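Arabinogalactan endo-1,4-beta-galactosidase (Ignisphaera aggregans, PDB 7OSK) probably hydrolyses internal beta-1,4-galactosidic linkages of arabinogalactan, acting through this calcium-binding family 53 glycoside hydrolase domain of a longer protein. Local coordinates at residues 167-170 / 171-175. Residues are numbered along the deposited sequence; the frame is centred on the assembly and turned at random.
Sequences NWTY and NALKY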
# COMPACT_ATOMS: atom_id res chain seq x y z
N ASN A 167 6.25 12.73 -18.38
CA ASN A 167 5.93 11.96 -19.58
C ASN A 167 5.66 10.49 -19.28
O ASN A 167 4.84 9.86 -19.94
CB ASN A 167 7.05 12.07 -20.60
CG ASN A 167 6.69 11.44 -21.93
OD1 ASN A 167 7.05 10.30 -22.20
ND2 ASN A 167 5.97 12.19 -22.75
N TRP A 168 6.35 9.95 -18.28
CA TRP A 168 6.15 8.55 -17.90
C TRP A 168 4.83 8.38 -17.16
O TRP A 168 4.07 7.46 -17.44
CB TRP A 168 7.30 8.04 -17.04
CG TRP A 168 7.16 6.59 -16.70
CD1 TRP A 168 7.59 5.53 -17.45
CD2 TRP A 168 6.55 6.03 -15.54
NE1 TRP A 168 7.28 4.35 -16.82
CE2 TRP A 168 6.64 4.63 -15.65
CE3 TRP A 168 5.93 6.58 -14.41
CZ2 TRP A 168 6.13 3.77 -14.67
CZ3 TRP A 168 5.43 5.73 -13.45
CH2 TRP A 168 5.53 4.34 -13.58
N THR A 169 4.56 9.28 -16.22
CA THR A 169 3.32 9.24 -15.45
C THR A 169 2.11 9.42 -16.36
O THR A 169 1.10 8.74 -16.21
CB THR A 169 3.29 10.33 -14.36
OG1 THR A 169 4.41 10.17 -13.49
CG2 THR A 169 2.00 10.24 -13.54
N TYR A 170 2.23 10.36 -17.30
CA TYR A 170 1.15 10.63 -18.24
C TYR A 170 0.84 9.39 -19.05
O TYR A 170 -0.29 8.91 -19.07
CB TYR A 170 1.51 11.80 -19.16
CG TYR A 170 0.46 12.10 -20.20
CD1 TYR A 170 -0.66 12.87 -19.88
CD2 TYR A 170 0.57 11.61 -21.49
CE1 TYR A 170 -1.63 13.14 -20.83
CE2 TYR A 170 -0.39 11.87 -22.44
CZ TYR A 170 -1.49 12.64 -22.11
OH TYR A 170 -2.45 12.91 -23.06
N ASN A 171 1.86 8.86 -19.72
CA ASN A 171 1.72 7.67 -20.54
C ASN A 171 1.34 6.45 -19.70
O ASN A 171 0.61 5.58 -20.17
CB ASN A 171 3.01 7.39 -21.30
CG ASN A 171 3.21 8.34 -22.48
OD1 ASN A 171 2.26 8.68 -23.18
ND2 ASN A 171 4.45 8.75 -22.70
N ALA A 172 1.83 6.39 -18.47
CA ALA A 172 1.49 5.30 -17.56
C ALA A 172 -0.01 5.28 -17.31
O ALA A 172 -0.66 4.27 -17.52
CB ALA A 172 2.24 5.43 -16.25
N LEU A 173 -0.56 6.41 -16.88
CA LEU A 173 -1.99 6.49 -16.59
C LEU A 173 -2.83 6.45 -17.86
O LEU A 173 -3.97 5.98 -17.84
CB LEU A 173 -2.30 7.76 -15.79
CG LEU A 173 -1.70 7.81 -14.38
CD1 LEU A 173 -1.99 9.15 -13.73
CD2 LEU A 173 -2.22 6.68 -13.51
N LYS A 174 -2.27 6.93 -18.97
CA LYS A 174 -2.94 6.80 -20.26
C LYS A 174 -3.04 5.34 -20.67
O LYS A 174 -3.98 4.94 -21.36
CB LYS A 174 -2.21 7.60 -21.34
CG LYS A 174 -2.83 8.96 -21.66
CD LYS A 174 -4.20 8.82 -22.30
CE LYS A 174 -4.81 10.16 -22.64
NZ LYS A 174 -6.24 10.04 -23.02
N TYR A 175 -2.05 4.54 -20.26
CA TYR A 175 -2.06 3.11 -20.54
C TYR A 175 -3.16 2.42 -19.74
O TYR A 175 -3.90 1.59 -20.28
CB TYR A 175 -0.68 2.51 -20.21
CG TYR A 175 -0.60 1.00 -20.34
CD1 TYR A 175 -0.93 0.17 -19.28
CD2 TYR A 175 -0.19 0.41 -21.53
CE1 TYR A 175 -0.85 -1.20 -19.39
CE2 TYR A 175 -0.11 -0.97 -21.65
CZ TYR A 175 -0.44 -1.77 -20.58
OH TYR A 175 -0.37 -3.14 -20.69
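Over one face of the Tyr-170 ring runs the aliphatic chain of Lys-174, one helical turn on, and over one face of the Trp-168 indole sits the methyl of Ala-172. Lys-174 CG lies 4.1 Å from the centroid of the phenol ring, displaced toward its rim, a CH-pi contact; CE continues alongside to within 3.6 Å of Tyr-170 OH. With CG anti to the backbone N (chi1 177°), the tyrosine ring stands beside its own carbonyl, where the Lys-174 side chain, bent at chi2, runs alongside it. A long aliphatic chain suits this exposed position, since its methylenes cover an aromatic face while carrying the ammonium group outward. A serine in place of Tyr-170 would probably leave the Lys-174 methylenes without their aromatic surface and the chain freer to turn. At Ala-172 a single methyl suffices: buried, it touches both Phe-135 of strand 130-135 and the indole, its CB 4.2 Å from the centroid of the six-membered ring of Trp-168; the ring of Phe-135 meets the indole with the two planes nearly perpendicular. Short polar amides suit the exposed positions of Asn-167 and Asn-171, their planes 85° apart and Asn-167 OD1 3.1 Å from Asn-171 ND2. Branched, apolar Leu-173 suits the buried side, Thr-169 CG2 4.1 Å from Leu-173 CD1, and both residues pack on Val-220 of helix 206-223; the buried threonine hydroxyl is hydrogen-bonded to Val-165 O and Tyr-137 OH. Regular i to i+4 backbone bonds, such as Leu-173 N to Thr-169 O at 2.9 Å, set these spacings. The chemistry is that of an amphipathic helix on the outside of a TIM barrel: apolar groups and a hydrogen-bonded hydroxyl inward, both asparagines and Lys-174 outward, and the phenol, which also packs on Val-223, at the border.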